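Local coordinates for lysozyme M1 (Streptomyces coelicolor, PDB 1JFX), which hydrolyses the beta-1,4 linkages of bacterial peptidoglycan, acting as both a lysozyme (N-acetylmuramidase) and a diacetylmuramidase, at residues 25-30 with 197-202; 133-138 with 156-161; 160-165 with 177-182. All blocks are in the same frame, centred on the assembly; numbering follows the deposited sequence.

Interaction 1 of 3, residues 25-30 with 197-202; sequences AGMSFA and VDRNKF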
loop_
_atom_site.group_PDB
_atom_site.type_symbol
_atom_site.label_atom_id
_atom_site.label_comp_id
_atom_site.label_asym_id
_atom_site.label_seq_id
_atom_site.Cartn_x
_atom_site.Cartn_y
_atom_site.Cartn_z
ATOM N N ALA A 25 18.579 -0.731 10.535
ATOM C CA ALA A 25 17.879 0.230 11.385
ATOM C C ALA A 25 16.753 -0.480 12.148
ATOM O O ALA A 25 16.169 0.098 13.066
ATOM C CB ALA A 25 17.289 1.365 10.540
ATOM N N GLY A 26 16.439 -1.709 11.741
ATOM C CA GLY A 26 15.404 -2.483 12.400
ATOM C C GLY A 26 14.095 -2.638 11.643
ATOM O O GLY A 26 13.136 -3.196 12.172
ATOM N N MET A 27 14.034 -2.141 10.416
ATOM C CA MET A 27 12.813 -2.263 9.624
ATOM C C MET A 27 12.660 -3.690 9.115
ATOM O O MET A 27 13.644 -4.327 8.709
ATOM C CB MET A 27 12.850 -1.301 8.435
ATOM C CG MET A 27 12.962 0.158 8.836
ATOM S SD MET A 27 11.527 0.657 9.835
ATOM C CE MET A 27 11.967 2.400 10.197
ATOM N N SER A 28 11.424 -4.181 9.132
ATOM C CA SER A 28 11.108 -5.532 8.667
ATOM C C SER A 28 10.462 -5.558 7.278
ATOM O O SER A 28 10.584 -6.551 6.547
ATOM C CB SER A 28 10.130 -6.214 9.632
ATOM O OG SER A 28 10.669 -6.361 10.935
ATOM N N PHE A 29 9.774 -4.480 6.917
ATOM C CA PHE A 29 9.058 -4.451 5.650
ATOM C C PHE A 29 9.022 -3.075 5.005
ATOM O O PHE A 29 9.355 -2.069 5.630
ATOM C CB PHE A 29 7.609 -4.948 5.875
ATOM C CG PHE A 29 6.735 -3.982 6.663
ATOM C CD1 PHE A 29 6.031 -2.970 6.011
ATOM C CD2 PHE A 29 6.628 -4.082 8.052
ATOM C CE1 PHE A 29 5.236 -2.070 6.732
ATOM C CE2 PHE A 29 5.838 -3.190 8.780
ATOM C CZ PHE A 29 5.139 -2.177 8.112
ATOM N N ALA A 30 8.620 -3.055 3.739
ATOM C CA ALA A 30 8.487 -1.811 3.010
ATOM C C ALA A 30 7.539 -1.940 1.826
ATOM O O ALA A 30 7.445 -2.996 1.207
ATOM C CB ALA A 30 9.861 -1.336 2.504
ATOM N N VAL A 197 10.712 10.334 5.891
ATOM C CA VAL A 197 10.273 9.036 5.385
ATOM C C VAL A 197 8.969 8.643 6.071
ATOM O O VAL A 197 8.742 8.976 7.238
ATOM C CB VAL A 197 11.334 7.920 5.621
ATOM C CG1 VAL A 197 11.428 7.564 7.104
ATOM C CG2 VAL A 197 10.975 6.693 4.779
ATOM N N ASP A 198 8.097 7.971 5.324
ATOM C CA ASP A 198 6.832 7.480 5.857
ATOM C C ASP A 198 7.126 6.239 6.689
ATOM O O ASP A 198 7.801 5.316 6.210
ATOM C CB ASP A 198 5.888 7.053 4.732
ATOM C CG ASP A 198 5.411 8.206 3.876
ATOM O OD1 ASP A 198 5.496 9.370 4.313
ATOM O OD2 ASP A 198 4.906 7.933 2.757
ATOM N N ARG A 199 6.612 6.210 7.919
ATOM C CA ARG A 199 6.824 5.067 8.806
ATOM C C ARG A 199 5.513 4.343 9.048
ATOM O O ARG A 199 4.460 4.965 9.247
ATOM C CB ARG A 199 7.432 5.507 10.143
ATOM C CG ARG A 199 8.820 6.146 9.997
ATOM C CD ARG A 199 9.556 6.218 11.332
ATOM N NE ARG A 199 9.744 4.882 11.893
ATOM C CZ ARG A 199 10.344 4.635 13.054
ATOM N NH1 ARG A 199 10.823 5.640 13.775
ATOM N NH2 ARG A 199 10.440 3.383 13.506
ATOM N N ASN A 200 5.596 3.019 9.048
ATOM C CA ASN A 200 4.430 2.156 9.221
ATOM C C ASN A 200 4.629 1.121 10.299
ATOM O O ASN A 200 5.760 0.686 10.570
ATOM C CB ASN A 200 4.168 1.401 7.925
ATOM C CG ASN A 200 3.915 2.327 6.779
ATOM O OD1 ASN A 200 2.868 2.961 6.715
ATOM N ND2 ASN A 200 4.887 2.444 5.879
ATOM N N LYS A 201 3.511 0.720 10.898
ATOM C CA LYS A 201 3.501 -0.339 11.898
ATOM C C LYS A 201 2.636 -1.466 11.301
ATOM O O LYS A 201 1.682 -1.199 10.556
ATOM C CB LYS A 201 2.858 0.170 13.195
ATOM C CG LYS A 201 2.783 -0.870 14.300
ATOM C CD LYS A 201 2.306 -0.221 15.593
ATOM C CE LYS A 201 1.902 -1.249 16.640
ATOM N NZ LYS A 201 3.042 -2.095 17.114
ATOM N N PHE A 202 2.996 -2.717 11.590
ATOM C CA PHE A 202 2.219 -3.874 11.131
ATOM C C PHE A 202 1.479 -4.405 12.357
ATOM O O PHE A 202 2.075 -4.537 13.427
ATOM C CB PHE A 202 3.142 -4.960 10.563
ATOM C CG PHE A 202 2.454 -6.281 10.328
ATOM C CD1 PHE A 202 1.576 -6.453 9.251
ATOM C CD2 PHE A 202 2.682 -7.357 11.188
ATOM C CE1 PHE A 202 0.932 -7.686 9.030
ATOM C CE2 PHE A 202 2.043 -8.594 10.977
ATOM C CZ PHE A 202 1.167 -8.754 9.895
#
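Phe29 presses its ring against Asn200 and Phe202, bridging two unpaired strands of the beta-alpha barrel that forms this glycosyl hydrolase family 25 (Ch-type lysozyme) domain. Strand 6-10 runs between 29-36 and 196-202 in the sheet, so the two meet through side chains alone, across a strand whose backbone pairs with both. The CB of Phe29 heads toward 197-202. CG then sits between the backbone N and the carbonyl carbon (chi1 70°), which carries the ring up to the strand. Along one flank of the ring, CE1 lies 3.8 Å from CB of Asn200. On the other flank, CE2 meets CB of Phe202 at 3.7 Å. CZ, the tip, touches Asn200 CB at 3.7 Å and has the carbonyl carbon of Lys201 near the ring plane, with CZ to Lys201 C at 4.1 Å. The two CB atoms approach the ring obliquely, and the plane of the ring and that of the Asn200 amide are inclined by 34°.

Beyond CB, Asn200 turns polar: its ND2 is hydrogen-bonded to OD2 of Asp9, and its OD1 accepts from NE1 of Trp161. Phe29 thus packs against the CB of a residue whose amide probably helps to hold Asp9, a predicted active-site carboxylate. Phe181 of strand 181-185 and Leu209 of helix 206-214 also meet both Phe29 and Phe202. Arg199, the residue before Asn200, bends at chi3 (60°), bringing its guanidinium to Met27, whose CE lies 3.7 Å from Arg199 NE and 3.8 Å from Arg199 NH2.

Interaction 2 of 3, residues 133-138 with 156-161; sequences RDVVIY and AKSPFW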
loop_
_atom_site.group_PDB
_atom_site.type_symbol
_atom_site.label_atom_id
_atom_site.label_comp_id
_atom_site.label_asym_id
_atom_site.label_seq_id
_atom_site.Cartn_x
_atom_site.Cartn_y
_atom_site.Cartn_z
ATOM N N ARG A 133 -3.832 -12.861 -5.028
ATOM C CA ARG A 133 -3.891 -12.159 -3.752
ATOM C C ARG A 133 -4.967 -11.100 -3.614
ATOM O O ARG A 133 -5.367 -10.472 -4.596
ATOM C CB ARG A 133 -2.554 -11.465 -3.461
ATOM C CG ARG A 133 -1.308 -12.339 -3.531
ATOM C CD ARG A 133 -1.385 -13.550 -2.589
ATOM N NE ARG A 133 -1.757 -13.224 -1.203
ATOM C CZ ARG A 133 -0.904 -12.894 -0.232
ATOM N NH1 ARG A 133 0.404 -12.828 -0.465
ATOM N NH2 ARG A 133 -1.364 -12.651 0.995
ATOM N N ASP A 134 -5.420 -10.917 -2.370
ATOM C CA ASP A 134 -6.383 -9.861 -2.024
ATOM C C ASP A 134 -5.554 -8.571 -1.901
ATOM O O ASP A 134 -4.644 -8.480 -1.072
ATOM C CB ASP A 134 -7.053 -10.139 -0.673
ATOM C CG ASP A 134 -8.078 -11.250 -0.741
ATOM O OD1 ASP A 134 -8.722 -11.406 -1.797
ATOM O OD2 ASP A 134 -8.266 -11.963 0.276
ATOM N N VAL A 135 -5.871 -7.574 -2.717
ATOM C CA VAL A 135 -5.131 -6.326 -2.691
ATOM C C VAL A 135 -5.305 -5.615 -1.346
ATOM O O VAL A 135 -6.383 -5.645 -0.749
ATOM C CB VAL A 135 -5.588 -5.397 -3.845
ATOM C CG1 VAL A 135 -7.012 -4.897 -3.587
ATOM C CG2 VAL A 135 -4.600 -4.228 -4.002
ATOM N N VAL A 136 -4.224 -5.012 -0.856
ATOM C CA VAL A 136 -4.266 -4.259 0.395
ATOM C C VAL A 136 -4.735 -2.848 0.034
ATOM O O VAL A 136 -4.240 -2.256 -0.918
ATOM C CB VAL A 136 -2.857 -4.192 1.022
ATOM C CG1 VAL A 136 -2.845 -3.249 2.222
ATOM C CG2 VAL A 136 -2.428 -5.597 1.429
ATOM N N ILE A 137 -5.684 -2.304 0.790
ATOM C CA ILE A 137 -6.177 -0.963 0.513
ATOM C C ILE A 137 -5.542 0.078 1.437
ATOM O O ILE A 137 -5.661 -0.011 2.668
ATOM C CB ILE A 137 -7.733 -0.889 0.661
ATOM C CG1 ILE A 137 -8.400 -1.712 -0.450
ATOM C CG2 ILE A 137 -8.206 0.584 0.591
ATOM C CD1 ILE A 137 -9.925 -1.818 -0.298
ATOM N N TYR A 138 -4.837 1.036 0.835
ATOM C CA TYR A 138 -4.233 2.143 1.585
ATOM C C TYR A 138 -5.108 3.353 1.333
ATOM O O TYR A 138 -5.368 3.709 0.172
ATOM C CB TYR A 138 -2.806 2.462 1.095
ATOM C CG TYR A 138 -2.264 3.808 1.592
ATOM C CD1 TYR A 138 -2.577 5.006 0.932
ATOM C CD2 TYR A 138 -1.444 3.882 2.727
ATOM C CE1 TYR A 138 -2.090 6.232 1.385
ATOM C CE2 TYR A 138 -0.942 5.105 3.185
ATOM C CZ TYR A 138 -1.271 6.280 2.509
ATOM O OH TYR A 138 -0.770 7.500 2.948
ATOM N N ALA A 156 -14.242 -8.148 4.104
ATOM C CA ALA A 156 -13.740 -9.518 4.017
ATOM C C ALA A 156 -12.868 -9.745 2.794
ATOM O O ALA A 156 -12.425 -10.869 2.558
ATOM C CB ALA A 156 -14.903 -10.506 4.012
ATOM N N LYS A 157 -12.607 -8.687 2.033
ATOM C CA LYS A 157 -11.817 -8.814 0.807
ATOM C C LYS A 157 -10.425 -8.203 0.811
ATOM O O LYS A 157 -9.529 -8.729 0.164
ATOM C CB LYS A 157 -12.566 -8.195 -0.369
ATOM C CG LYS A 157 -13.763 -8.974 -0.873
ATOM C CD LYS A 157 -14.338 -8.243 -2.073
ATOM C CE LYS A 157 -15.397 -9.046 -2.787
ATOM N NZ LYS A 157 -15.974 -8.229 -3.894
ATOM N N SER A 158 -10.246 -7.081 1.501
ATOM C CA SER A 158 -8.944 -6.424 1.502
ATOM C C SER A 158 -8.376 -6.023 2.848
ATOM O O SER A 158 -9.086 -5.428 3.666
ATOM C CB SER A 158 -9.001 -5.135 0.666
ATOM O OG SER A 158 -9.099 -5.376 -0.728
ATOM N N PRO A 159 -7.094 -6.342 3.099
ATOM C CA PRO A 159 -6.487 -5.941 4.374
ATOM C C PRO A 159 -6.464 -4.402 4.309
ATOM O O PRO A 159 -6.363 -3.819 3.218
ATOM C CB PRO A 159 -5.074 -6.517 4.292
ATOM C CG PRO A 159 -5.256 -7.747 3.438
ATOM C CD PRO A 159 -6.235 -7.309 2.375
ATOM N N PHE A 160 -6.530 -3.742 5.462
ATOM C CA PHE A 160 -6.572 -2.282 5.504
ATOM C C PHE A 160 -5.268 -1.639 5.969
ATOM O O PHE A 160 -4.747 -1.969 7.032
ATOM C CB PHE A 160 -7.745 -1.889 6.435
ATOM C CG PHE A 160 -7.952 -0.404 6.620
ATOM C CD1 PHE A 160 -7.993 0.463 5.530
ATOM C CD2 PHE A 160 -8.202 0.108 7.893
ATOM C CE1 PHE A 160 -8.286 1.822 5.713
ATOM C CE2 PHE A 160 -8.499 1.468 8.086
ATOM C CZ PHE A 160 -8.541 2.322 6.996
ATOM N N TRP A 161 -4.733 -0.735 5.151
ATOM C CA TRP A 161 -3.523 0.008 5.507
ATOM C C TRP A 161 -4.014 1.443 5.708
ATOM O O TRP A 161 -4.301 2.167 4.755
ATOM C CB TRP A 161 -2.494 -0.078 4.382
ATOM C CG TRP A 161 -1.247 0.726 4.620
ATOM C CD1 TRP A 161 -0.895 1.410 5.751
ATOM C CD2 TRP A 161 -0.198 0.941 3.676
ATOM N NE1 TRP A 161 0.318 2.042 5.566
ATOM C CE2 TRP A 161 0.764 1.770 4.294
ATOM C CE3 TRP A 161 0.017 0.513 2.355
ATOM C CZ2 TRP A 161 1.929 2.184 3.637
ATOM C CZ3 TRP A 161 1.170 0.922 1.698
ATOM C CH2 TRP A 161 2.115 1.751 2.338
HETATM O O HOH W 1 -10.606 -12.445 1.439
#
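Ile137 uses both its backbone polar groups on the 156-161 segment: its N donates to Pro159 O (2.9 Å), and its O receives the N-H of Trp161 at 2.7 Å. Both bonds are nearly straight at hydrogen, the pattern of parallel strands, with Ile137 facing Phe160 and Tyr138 facing Trp161. Just before the strands begin, Ser158 OG donates to Val135 O at 2.7 Å, extending the pairing with a side chain. Further back, a water gives one proton to Asp134 OD2 and the other to Ala156 O, while Asp134 OD1 turns to Lys128 in a salt bridge and to His124.

Around this polar seam lie the apolar contacts. CD1 of Ile137 rests on Ser158 CB, and Val136 spreads its branches, CG2 over the Pro159 ring and CG1 to Trp161 CB at 3.9 Å. Tyr138 has CG anti to the backbone N (chi1 166°), sending its ring edge over the indole of Trp161 in an edge-to-face pair, planes at 74°. Tyr138 CD2 stands over the centre of one indole face, 3.3 Å from Trp161 CD2. Tyr138 OH is hydrogen-bonded to OE1 of Gln183, and the side chain touches Asp98 and Glu100, both predicted active-site residues.

This is the seam of a beta-alpha-beta crossover: helix 141-148 links the two strands. Strand 96-98 pairs along the far side of 136-139, and helix 113-131 packs against Val135 and Ser158.

Interaction 3 of 3, residues 160-165 with 177-182; sequences FWVAHW and PTWTFW
Phe160 O takes two backbone protons from the neighbouring segment where strands 160-163 and 181-185 of the beta-alpha barrel begin to run parallel. Thr180 N donates at 2.7 Å in the carbonyl plane, and Phe181 N reaches the same oxygen, Phe160 O, at a longer 3.2 Å, tilted out of that plane. Two successive N-H groups thus share one acceptor, with Thr180 as an extra residue between the pairs Phe160-Trp179 and Trp161-Phe181, as in a beta bulge. The N-H of Phe160 is served by a water, which also donates to Thr178 O and is hydrogen-bonded to Thr180 OG1, so that one water ties three groups at the mouth of the pairing. One step on, Val162 N donates to Phe181 O at 2.9 Å, rather bent at hydrogen (149°). The next acceptor, Val162 O, has Trp182 CA-H against it as a weak contact. Val162 and His164 both continue the backbone pairing with Gln183.

Apolar groups fill in around these bonds. CG1 of Val162 touches two tryptophan methylenes, 3.8 Å from Trp179 CB and 3.9 Å from Trp182 CB. On the other side of the sheet, Phe181 CB lies over the five-membered ring of Trp161 in a CH-pi contact, on the indole face opposite Tyr138; the Phe181 ring turns its edge to that same indole. The indole NE1 of Trp161 is satisfied elsewhere, by OD1 of Asn200, close to Asp9 of the predicted active site. His164 ND1 is hydrogen-bonded to Thr171 N.

Trp182 has CG anti to its own N (chi1 164°), which swings the indole along the strand past its register partner, until Trp182 NE1 donates to His164 O at 2.9 Å, with the oxygen close to the ring plane.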
loop_
_atom_site.group_PDB
_atom_site.type_symbol
_atom_site.label_atom_id
_atom_site.label_comp_id
_atom_site.label_asym_id
_atom_site.label_seq_id
_atom_site.Cartn_x
_atom_site.Cartn_y
_atom_site.Cartn_z
ATOM N N PHE A 160 -6.530 -3.742 5.462
ATOM C CA PHE A 160 -6.572 -2.282 5.504
ATOM C C PHE A 160 -5.268 -1.639 5.969
ATOM O O PHE A 160 -4.747 -1.969 7.032
ATOM C CB PHE A 160 -7.745 -1.889 6.435
ATOM C CG PHE A 160 -7.952 -0.404 6.620
ATOM C CD1 PHE A 160 -7.993 0.463 5.530
ATOM C CD2 PHE A 160 -8.202 0.108 7.893
ATOM C CE1 PHE A 160 -8.286 1.822 5.713
ATOM C CE2 PHE A 160 -8.499 1.468 8.086
ATOM C CZ PHE A 160 -8.541 2.322 6.996
ATOM N N TRP A 161 -4.733 -0.735 5.151
ATOM C CA TRP A 161 -3.523 0.008 5.507
ATOM C C TRP A 161 -4.014 1.443 5.708
ATOM O O TRP A 161 -4.301 2.167 4.755
ATOM C CB TRP A 161 -2.494 -0.078 4.382
ATOM C CG TRP A 161 -1.247 0.726 4.620
ATOM C CD1 TRP A 161 -0.895 1.410 5.751
ATOM C CD2 TRP A 161 -0.198 0.941 3.676
ATOM N NE1 TRP A 161 0.318 2.042 5.566
ATOM C CE2 TRP A 161 0.764 1.770 4.294
ATOM C CE3 TRP A 161 0.017 0.513 2.355
ATOM C CZ2 TRP A 161 1.929 2.184 3.637
ATOM C CZ3 TRP A 161 1.170 0.922 1.698
ATOM C CH2 TRP A 161 2.115 1.751 2.338
ATOM N N VAL A 162 -4.124 1.841 6.970
ATOM C CA VAL A 162 -4.651 3.155 7.308
ATOM C C VAL A 162 -3.593 4.225 7.458
ATOM O O VAL A 162 -2.577 4.015 8.112
ATOM C CB VAL A 162 -5.497 3.072 8.610
ATOM C CG1 VAL A 162 -4.683 2.470 9.741
ATOM C CG2 VAL A 162 -6.027 4.459 8.984
ATOM N N ALA A 163 -3.840 5.372 6.833
ATOM C CA ALA A 163 -2.925 6.499 6.952
ATOM C C ALA A 163 -3.537 7.424 7.999
ATOM O O ALA A 163 -4.615 7.961 7.785
ATOM C CB ALA A 163 -2.795 7.236 5.612
ATOM N N HIS A 164 -2.866 7.580 9.135
ATOM C CA HIS A 164 -3.358 8.464 10.190
ATOM C C HIS A 164 -2.142 8.891 10.986
ATOM O O HIS A 164 -1.668 8.189 11.898
ATOM C CB HIS A 164 -4.377 7.748 11.080
ATOM C CG HIS A 164 -5.176 8.689 11.917
ATOM N ND1 HIS A 164 -6.274 8.295 12.656
ATOM C CD2 HIS A 164 -5.049 10.022 12.106
ATOM C CE1 HIS A 164 -6.789 9.352 13.262
ATOM N NE2 HIS A 164 -6.065 10.412 12.946
ATOM N N TRP A 165 -1.622 10.052 10.612
ATOM C CA TRP A 165 -0.409 10.553 11.231
ATOM C C TRP A 165 -0.595 11.253 12.562
ATOM O O TRP A 165 -1.631 11.863 12.824
ATOM C CB TRP A 165 0.305 11.530 10.286
ATOM C CG TRP A 165 0.445 11.056 8.863
ATOM C CD1 TRP A 165 0.634 9.767 8.433
ATOM C CD2 TRP A 165 0.477 11.875 7.686
ATOM N NE1 TRP A 165 0.782 9.739 7.069
ATOM C CE2 TRP A 165 0.691 11.016 6.584
ATOM C CE3 TRP A 165 0.345 13.254 7.456
ATOM C CZ2 TRP A 165 0.781 11.488 5.267
ATOM C CZ3 TRP A 165 0.436 13.723 6.148
ATOM C CH2 TRP A 165 0.651 12.840 5.073
ATOM N N PRO A 177 -12.642 -4.477 9.638
ATOM C CA PRO A 177 -12.656 -5.139 10.945
ATOM C C PRO A 177 -11.504 -4.753 11.868
ATOM O O PRO A 177 -11.592 -4.905 13.085
ATOM C CB PRO A 177 -12.642 -6.621 10.582
ATOM C CG PRO A 177 -11.801 -6.628 9.317
ATOM C CD PRO A 177 -12.359 -5.439 8.554
ATOM N N THR A 178 -10.422 -4.272 11.269
ATOM C CA THR A 178 -9.236 -3.861 12.003
ATOM C C THR A 178 -8.262 -3.311 10.967
ATOM O O THR A 178 -8.573 -3.291 9.771
ATOM C CB THR A 178 -8.555 -5.071 12.722
ATOM O OG1 THR A 178 -7.522 -4.592 13.584
ATOM C CG2 THR A 178 -7.950 -6.052 11.712
ATOM N N TRP A 179 -7.103 -2.844 11.417
ATOM C CA TRP A 179 -6.105 -2.372 10.469
ATOM C C TRP A 179 -4.996 -3.414 10.421
ATOM O O TRP A 179 -4.729 -4.093 11.413
ATOM C CB TRP A 179 -5.522 -1.012 10.885
ATOM C CG TRP A 179 -4.917 -0.978 12.254
ATOM C CD1 TRP A 179 -5.565 -0.734 13.426
ATOM C CD2 TRP A 179 -3.529 -1.150 12.586
ATOM N NE1 TRP A 179 -4.673 -0.738 14.472
ATOM C CE2 TRP A 179 -3.415 -0.989 13.986
ATOM C CE3 TRP A 179 -2.373 -1.420 11.834
ATOM C CZ2 TRP A 179 -2.194 -1.086 14.655
ATOM C CZ3 TRP A 179 -1.158 -1.517 12.500
ATOM C CH2 TRP A 179 -1.077 -1.352 13.893
ATOM N N THR A 180 -4.364 -3.542 9.252
ATOM C CA THR A 180 -3.262 -4.477 9.052
ATOM C C THR A 180 -1.943 -3.692 9.061
ATOM O O THR A 180 -0.976 -4.107 9.695
ATOM C CB THR A 180 -3.452 -5.252 7.732
ATOM O OG1 THR A 180 -4.617 -6.084 7.853
ATOM C CG2 THR A 180 -2.237 -6.142 7.436
ATOM N N PHE A 181 -1.912 -2.563 8.358
ATOM C CA PHE A 181 -0.737 -1.680 8.364
ATOM C C PHE A 181 -1.252 -0.310 8.767
ATOM O O PHE A 181 -2.420 0.018 8.532
ATOM C CB PHE A 181 -0.092 -1.573 6.977
ATOM C CG PHE A 181 0.582 -2.833 6.524
ATOM C CD1 PHE A 181 1.841 -3.173 7.012
ATOM C CD2 PHE A 181 -0.029 -3.662 5.602
ATOM C CE1 PHE A 181 2.482 -4.323 6.580
ATOM C CE2 PHE A 181 0.610 -4.825 5.158
ATOM C CZ PHE A 181 1.857 -5.155 5.644
ATOM N N TRP A 182 -0.384 0.497 9.372
ATOM C CA TRP A 182 -0.777 1.837 9.777
ATOM C C TRP A 182 0.381 2.801 9.538
ATOM O O TRP A 182 1.469 2.636 10.091
ATOM C CB TRP A 182 -1.196 1.829 11.254
ATOM C CG TRP A 182 -1.281 3.172 11.931
ATOM C CD1 TRP A 182 -1.635 4.376 11.374
ATOM C CD2 TRP A 182 -1.000 3.434 13.311
ATOM N NE1 TRP A 182 -1.585 5.370 12.337
ATOM C CE2 TRP A 182 -1.198 4.813 13.529
ATOM C CE3 TRP A 182 -0.594 2.629 14.385
ATOM C CZ2 TRP A 182 -1.002 5.408 14.781
ATOM C CZ3 TRP A 182 -0.400 3.219 15.627
ATOM C CH2 TRP A 182 -0.601 4.598 15.810
HETATM O O HOH W 2 -7.135 -4.940 8.005
#

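All three contacts reach the same curled sheet, but with different chemistry. Interactions 1 and 2 are buried, while interaction 3 is only partly so. Interaction 1 is made of side chains bridging non-adjacent strands. Interactions 2 and 3 share Phe160 and Trp161 and flank strand 160-163 on its two edges through parallel backbone hydrogen bonds. Interaction 2 has a water at its outer end, between a carboxylate and a carbonyl; interaction 3 uses a water where its strands begin. Interactions 1 and 3 also join directly, Lys201 N lying 2.9 Å from Trp182 O, a probable hydrogen bond. Toward the predicted active site, Asn200 and Trp161 link the contacts.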